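Local coordinates for protein aldehyde dehydrogenase (Listeria monocytogenes, PDB 3K9D) that probably oxidises an aldehyde or oxo group with NAD or NADP as the acceptor, as a member of the aldehyde dehydrogenase family, at residues M31-A44 against V81-M93. Numbering follows the deposited sequence.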
loop_
_atom_site.group_PDB
_atom_site.type_symbol
_atom_site.label_atom_id
_atom_site.label_comp_id
_atom_site.label_asym_id
_atom_site.label_seq_id
_atom_site.Cartn_x
_atom_site.Cartn_y
_atom_site.Cartn_z
ATOM N N MET A 31 -18.783 -16.040 4.957
ATOM C CA MET A 31 -19.357 -15.770 6.282
ATOM C C MET A 31 -19.790 -14.316 6.455
ATOM O O MET A 31 -19.167 -13.405 5.900
ATOM C CB MET A 31 -18.360 -16.119 7.392
ATOM C CG MET A 31 -17.798 -17.521 7.356
ATOM S SD MET A 31 -16.799 -17.878 8.838
ATOM C CE MET A 31 -16.641 -19.632 8.621
ATOM N N SER A 32 -20.829 -14.101 7.259
ATOM C CA SER A 32 -21.305 -12.755 7.563
ATOM C C SER A 32 -20.390 -12.056 8.571
ATOM O O SER A 32 -19.451 -12.669 9.090
ATOM C CB SER A 32 -22.743 -12.795 8.083
ATOM O OG SER A 32 -22.765 -13.033 9.479
ATOM N N GLN A 33 -20.660 -10.773 8.842
ATOM C CA GLN A 33 -19.888 -10.006 9.839
ATOM C C GLN A 33 -20.035 -10.626 11.227
ATOM O O GLN A 33 -19.067 -10.712 11.979
ATOM C CB GLN A 33 -20.315 -8.533 9.878
ATOM C CG GLN A 33 -19.473 -7.653 10.831
ATOM C CD GLN A 33 -18.106 -7.309 10.269
ATOM O OE1 GLN A 33 -17.998 -6.586 9.273
ATOM N NE2 GLN A 33 -17.049 -7.822 10.901
ATOM N N GLN A 34 -21.257 -11.048 11.539
ATOM C CA GLN A 34 -21.589 -11.736 12.787
ATOM C C GLN A 34 -20.765 -13.013 12.993
ATOM O O GLN A 34 -20.105 -13.156 14.022
ATOM C CB GLN A 34 -23.089 -12.027 12.849
ATOM C CG GLN A 34 -23.977 -10.784 13.098
ATOM C CD GLN A 34 -24.310 -9.960 11.834
ATOM O OE1 GLN A 34 -23.761 -10.184 10.745
ATOM N NE2 GLN A 34 -25.223 -8.998 11.990
ATOM N N GLN A 35 -20.780 -13.908 12.002
ATOM C CA GLN A 35 -19.961 -15.130 12.021
ATOM C C GLN A 35 -18.447 -14.884 12.163
ATOM O O GLN A 35 -17.784 -15.541 12.977
ATOM C CB GLN A 35 -20.258 -15.995 10.804
ATOM C CG GLN A 35 -21.550 -16.819 10.912
ATOM C CD GLN A 35 -22.029 -17.344 9.567
ATOM O OE1 GLN A 35 -22.628 -18.411 9.477
ATOM N NE2 GLN A 35 -21.774 -16.591 8.522
ATOM N N ILE A 36 -17.908 -13.938 11.393
ATOM C CA ILE A 36 -16.499 -13.497 11.552
ATOM C C ILE A 36 -16.161 -13.010 12.976
ATOM O O ILE A 36 -15.151 -13.443 13.565
ATOM C CB ILE A 36 -16.113 -12.394 10.485
ATOM C CG1 ILE A 36 -16.057 -12.989 9.063
ATOM C CG2 ILE A 36 -14.847 -11.571 10.899
ATOM C CD1 ILE A 36 -14.839 -13.841 8.711
ATOM N N ASP A 37 -17.012 -12.130 13.516
ATOM C CA ASP A 37 -16.775 -11.486 14.811
ATOM C C ASP A 37 -16.824 -12.465 15.969
ATOM O O ASP A 37 -16.117 -12.273 16.965
ATOM C CB ASP A 37 -17.750 -10.325 15.056
ATOM C CG ASP A 37 -17.481 -9.133 14.149
ATOM O OD1 ASP A 37 -16.382 -9.072 13.553
ATOM O OD2 ASP A 37 -18.374 -8.261 14.022
ATOM N N THR A 38 -17.658 -13.499 15.825
ATOM C CA THR A 38 -17.695 -14.639 16.733
ATOM C C THR A 38 -16.345 -15.363 16.832
ATOM O O THR A 38 -15.899 -15.698 17.920
ATOM C CB THR A 38 -18.829 -15.627 16.321
ATOM O OG1 THR A 38 -20.101 -15.013 16.567
ATOM C CG2 THR A 38 -18.768 -16.934 17.109
ATOM N N ILE A 39 -15.704 -15.590 15.693
ATOM C CA ILE A 39 -14.379 -16.208 15.643
ATOM C C ILE A 39 -13.306 -15.291 16.243
ATOM O O ILE A 39 -12.482 -15.749 17.028
ATOM C CB ILE A 39 -14.011 -16.591 14.188
ATOM C CG1 ILE A 39 -14.931 -17.702 13.689
ATOM C CG2 ILE A 39 -12.535 -17.002 14.074
ATOM C CD1 ILE A 39 -15.177 -17.650 12.170
ATOM N N VAL A 40 -13.336 -14.011 15.861
ATOM C CA VAL A 40 -12.436 -12.964 16.375
ATOM C C VAL A 40 -12.456 -12.918 17.923
ATOM O O VAL A 40 -11.401 -12.907 18.566
ATOM C CB VAL A 40 -12.830 -11.584 15.778
ATOM C CG1 VAL A 40 -12.235 -10.405 16.570
ATOM C CG2 VAL A 40 -12.403 -11.500 14.309
ATOM N N LYS A 41 -13.659 -12.921 18.496
ATOM C CA LYS A 41 -13.855 -12.925 19.953
ATOM C C LYS A 41 -13.280 -14.185 20.608
ATOM O O LYS A 41 -12.688 -14.111 21.691
ATOM C CB LYS A 41 -15.350 -12.725 20.272
ATOM C CG LYS A 41 -15.866 -13.226 21.647
ATOM C CD LYS A 41 -15.717 -12.205 22.751
ATOM C CE LYS A 41 -16.910 -12.247 23.696
ATOM N NZ LYS A 41 -16.993 -13.515 24.490
ATOM N N ALA A 42 -13.433 -15.330 19.940
ATOM C CA ALA A 42 -12.879 -16.599 20.428
ATOM C C ALA A 42 -11.348 -16.603 20.430
ATOM O O ALA A 42 -10.728 -17.200 21.316
ATOM C CB ALA A 42 -13.389 -17.741 19.608
ATOM N N ILE A 43 -10.753 -15.945 19.433
ATOM C CA ILE A 43 -9.297 -15.798 19.333
ATOM C C ILE A 43 -8.787 -14.902 20.461
ATOM O O ILE A 43 -7.788 -15.225 21.139
ATOM C CB ILE A 43 -8.872 -15.239 17.923
ATOM C CG1 ILE A 43 -9.180 -16.268 16.841
ATOM C CG2 ILE A 43 -7.394 -14.866 17.890
ATOM C CD1 ILE A 43 -9.221 -15.712 15.380
ATOM N N ALA A 44 -9.497 -13.796 20.668
ATOM C CA ALA A 44 -9.159 -12.834 21.703
ATOM C C ALA A 44 -9.248 -13.467 23.088
ATOM O O ALA A 44 -8.356 -13.271 23.919
ATOM C CB ALA A 44 -10.062 -11.619 21.616
ATOM N N VAL A 81 -6.616 -4.854 21.376
ATOM C CA VAL A 81 -6.867 -4.962 19.922
ATOM C C VAL A 81 -8.332 -5.332 19.679
ATOM O O VAL A 81 -9.015 -4.684 18.886
ATOM C CB VAL A 81 -5.903 -5.987 19.229
ATOM C CG1 VAL A 81 -6.252 -6.192 17.759
ATOM C CG2 VAL A 81 -4.434 -5.554 19.373
ATOM N N TYR A 82 -8.808 -6.356 20.392
ATOM C CA TYR A 82 -10.201 -6.779 20.327
ATOM C C TYR A 82 -11.202 -5.651 20.588
ATOM O O TYR A 82 -12.146 -5.482 19.823
ATOM C CB TYR A 82 -10.485 -7.977 21.256
ATOM C CG TYR A 82 -11.927 -8.394 21.204
ATOM C CD1 TYR A 82 -12.446 -8.989 20.055
ATOM C CD2 TYR A 82 -12.789 -8.146 22.271
ATOM C CE1 TYR A 82 -13.778 -9.342 19.969
ATOM C CE2 TYR A 82 -14.138 -8.498 22.191
ATOM C CZ TYR A 82 -14.621 -9.099 21.034
ATOM O OH TYR A 82 -15.947 -9.461 20.921
ATOM N N ASN A 83 -10.991 -4.873 21.648
ATOM C CA ASN A 83 -11.901 -3.765 21.955
ATOM C C ASN A 83 -11.919 -2.660 20.888
ATOM O O ASN A 83 -12.940 -2.008 20.701
ATOM C CB ASN A 83 -11.624 -3.177 23.343
ATOM C CG ASN A 83 -12.408 -3.875 24.445
ATOM O OD1 ASN A 83 -13.359 -4.628 24.189
ATOM N ND2 ASN A 83 -12.017 -3.617 25.684
ATOM N N TYR A 84 -10.795 -2.463 20.196
ATOM C CA TYR A 84 -10.748 -1.544 19.053
ATOM C C TYR A 84 -11.474 -2.103 17.811
ATOM O O TYR A 84 -12.123 -1.347 17.076
ATOM C CB TYR A 84 -9.296 -1.145 18.720
ATOM C CG TYR A 84 -9.105 -0.584 17.319
ATOM C CD1 TYR A 84 -9.518 0.710 16.995
ATOM C CD2 TYR A 84 -8.515 -1.353 16.323
ATOM C CE1 TYR A 84 -9.353 1.218 15.700
ATOM C CE2 TYR A 84 -8.355 -0.868 15.031
ATOM C CZ TYR A 84 -8.771 0.417 14.724
ATOM O OH TYR A 84 -8.600 0.894 13.439
ATOM N N ILE A 85 -11.380 -3.417 17.590
ATOM C CA ILE A 85 -11.902 -4.029 16.351
ATOM C C ILE A 85 -13.321 -4.605 16.413
ATOM O O ILE A 85 -13.960 -4.743 15.375
ATOM C CB ILE A 85 -10.921 -5.095 15.712
ATOM C CG1 ILE A 85 -10.918 -6.429 16.480
ATOM C CG2 ILE A 85 -9.528 -4.540 15.557
ATOM C CD1 ILE A 85 -9.991 -7.488 15.889
ATOM N N LYS A 86 -13.820 -4.923 17.611
ATOM C CA LYS A 86 -15.099 -5.649 17.751
ATOM C C LYS A 86 -16.338 -5.057 17.026
ATOM O O LYS A 86 -17.173 -5.805 16.515
ATOM C CB LYS A 86 -15.413 -5.933 19.234
ATOM C CG LYS A 86 -15.797 -4.738 20.100
ATOM C CD LYS A 86 -16.287 -5.225 21.472
ATOM C CE LYS A 86 -17.165 -4.188 22.178
ATOM N NZ LYS A 86 -16.429 -2.939 22.550
ATOM N N ASP A 87 -16.452 -3.730 16.972
ATOM C CA ASP A 87 -17.640 -3.094 16.390
ATOM C C ASP A 87 -17.404 -2.481 14.999
ATOM O O ASP A 87 -18.314 -1.884 14.411
ATOM C CB ASP A 87 -18.226 -2.058 17.355
ATOM C CG ASP A 87 -18.804 -2.691 18.615
ATOM O OD1 ASP A 87 -19.369 -3.801 18.526
ATOM O OD2 ASP A 87 -18.704 -2.073 19.692
ATOM N N MET A 88 -16.192 -2.660 14.478
ATOM C CA MET A 88 -15.811 -2.165 13.148
ATOM C C MET A 88 -16.487 -2.969 12.028
ATOM O O MET A 88 -16.636 -4.190 12.137
ATOM C CB MET A 88 -14.292 -2.209 12.977
ATOM C CG MET A 88 -13.499 -1.129 13.751
ATOM S SD MET A 88 -11.699 -1.347 13.610
ATOM C CE MET A 88 -11.465 -1.213 11.827
ATOM N N LYS A 89 -16.890 -2.280 10.961
ATOM C CA LYS A 89 -17.516 -2.930 9.798
ATOM C C LYS A 89 -16.416 -3.292 8.808
ATOM O O LYS A 89 -15.703 -2.411 8.315
ATOM C CB LYS A 89 -18.546 -2.022 9.113
ATOM C CG LYS A 89 -19.050 -0.832 9.917
ATOM C CD LYS A 89 -20.408 -1.059 10.542
ATOM C CE LYS A 89 -20.796 0.155 11.381
ATOM N NZ LYS A 89 -22.198 0.099 11.862
ATOM N N THR A 90 -16.252 -4.589 8.543
ATOM C CA THR A 90 -15.102 -5.088 7.773
ATOM C C THR A 90 -15.463 -6.134 6.710
ATOM O O THR A 90 -14.599 -6.569 5.937
ATOM C CB THR A 90 -14.010 -5.700 8.706
ATOM O OG1 THR A 90 -14.540 -6.834 9.409
ATOM C CG2 THR A 90 -13.491 -4.675 9.704
ATOM N N ILE A 91 -16.734 -6.530 6.686
ATOM C CA ILE A 91 -17.212 -7.637 5.863
ATOM C C ILE A 91 -18.398 -7.186 5.002
ATOM O O ILE A 91 -19.361 -6.611 5.506
ATOM C CB ILE A 91 -17.627 -8.869 6.743
ATOM C CG1 ILE A 91 -16.449 -9.406 7.576
ATOM C CG2 ILE A 91 -18.281 -9.981 5.907
ATOM C CD1 ILE A 91 -15.320 -10.064 6.769
ATOM N N GLY A 92 -18.323 -7.440 3.699
ATOM C CA GLY A 92 -19.490 -7.240 2.830
ATOM C C GLY A 92 -19.783 -5.777 2.553
ATOM O O GLY A 92 -18.878 -4.953 2.588
ATOM N N MET A 93 -21.054 -5.468 2.297
ATOM C CA MET A 93 -21.485 -4.117 1.944
ATOM C C MET A 93 -21.265 -3.135 3.090
ATOM O O MET A 93 -21.838 -3.298 4.168
ATOM C CB MET A 93 -22.958 -4.111 1.551
ATOM C CG MET A 93 -23.485 -2.752 1.131
ATOM S SD MET A 93 -23.142 -2.408 -0.603
ATOM C CE MET A 93 -24.274 -3.558 -1.361
HETATM O O HOH W 1 -20.229 -5.020 7.872
HETATM O O HOH W 2 -16.376 -9.390 18.076
#
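Gln33, in the first turn of helix 33-49, reaches with its carboxamide into the loop that follows helix 67-85. The two helices run nearly antiparallel in the aldehyde dehydrogenase fold, the axes of their short segments 10.4 Å apart at closest approach and at an angle of 162°, and the loop leads on to strand 92-97. A glutamine suits this place because it can donate and accept at once. With CG anti to the backbone N (chi1 -176°) and a bend at chi2, Gln33 OE1 receives a nearly straight bond from Thr90 N at 2.8 Å, a weak, bent one from Ile91 N, and a third from a water that also donates to Ile91 O. Both protons of Gln33 NE2 are used within the amide plane or close to it: one goes to Thr90 OG1 at 3.1 Å, the other to Asp37 OD1 one turn later, on the syn side of the carboxylate. Four bonds in the protein and one to water thus fix the amide's rotation. Lys134 of helix 121-134 completes the network: its NZ forms a salt bridge with Asp37 OD1 and donates to Ile85 O and Met88 O, while its carbonyl accepts the proton of the Thr90 hydroxyl, a group suited to accept and donate together.

Apolar contacts flank this polar cluster. Branched Ile91 fits beside the helix start, its CD1 3.8 Å from Ile36 CG1. Farther along, small Ala44 lets the helix approach Tyr82, Val40 CG1 meets the ring edge and Ile85 CD1, and the aliphatic part of Lys41 crosses the ring's hydroxyl end at a slant, CB and CD touching OH, its NZ paired with Asp45. The second water donates to Asp37 O and lies 2.9 Å from Tyr82 OH.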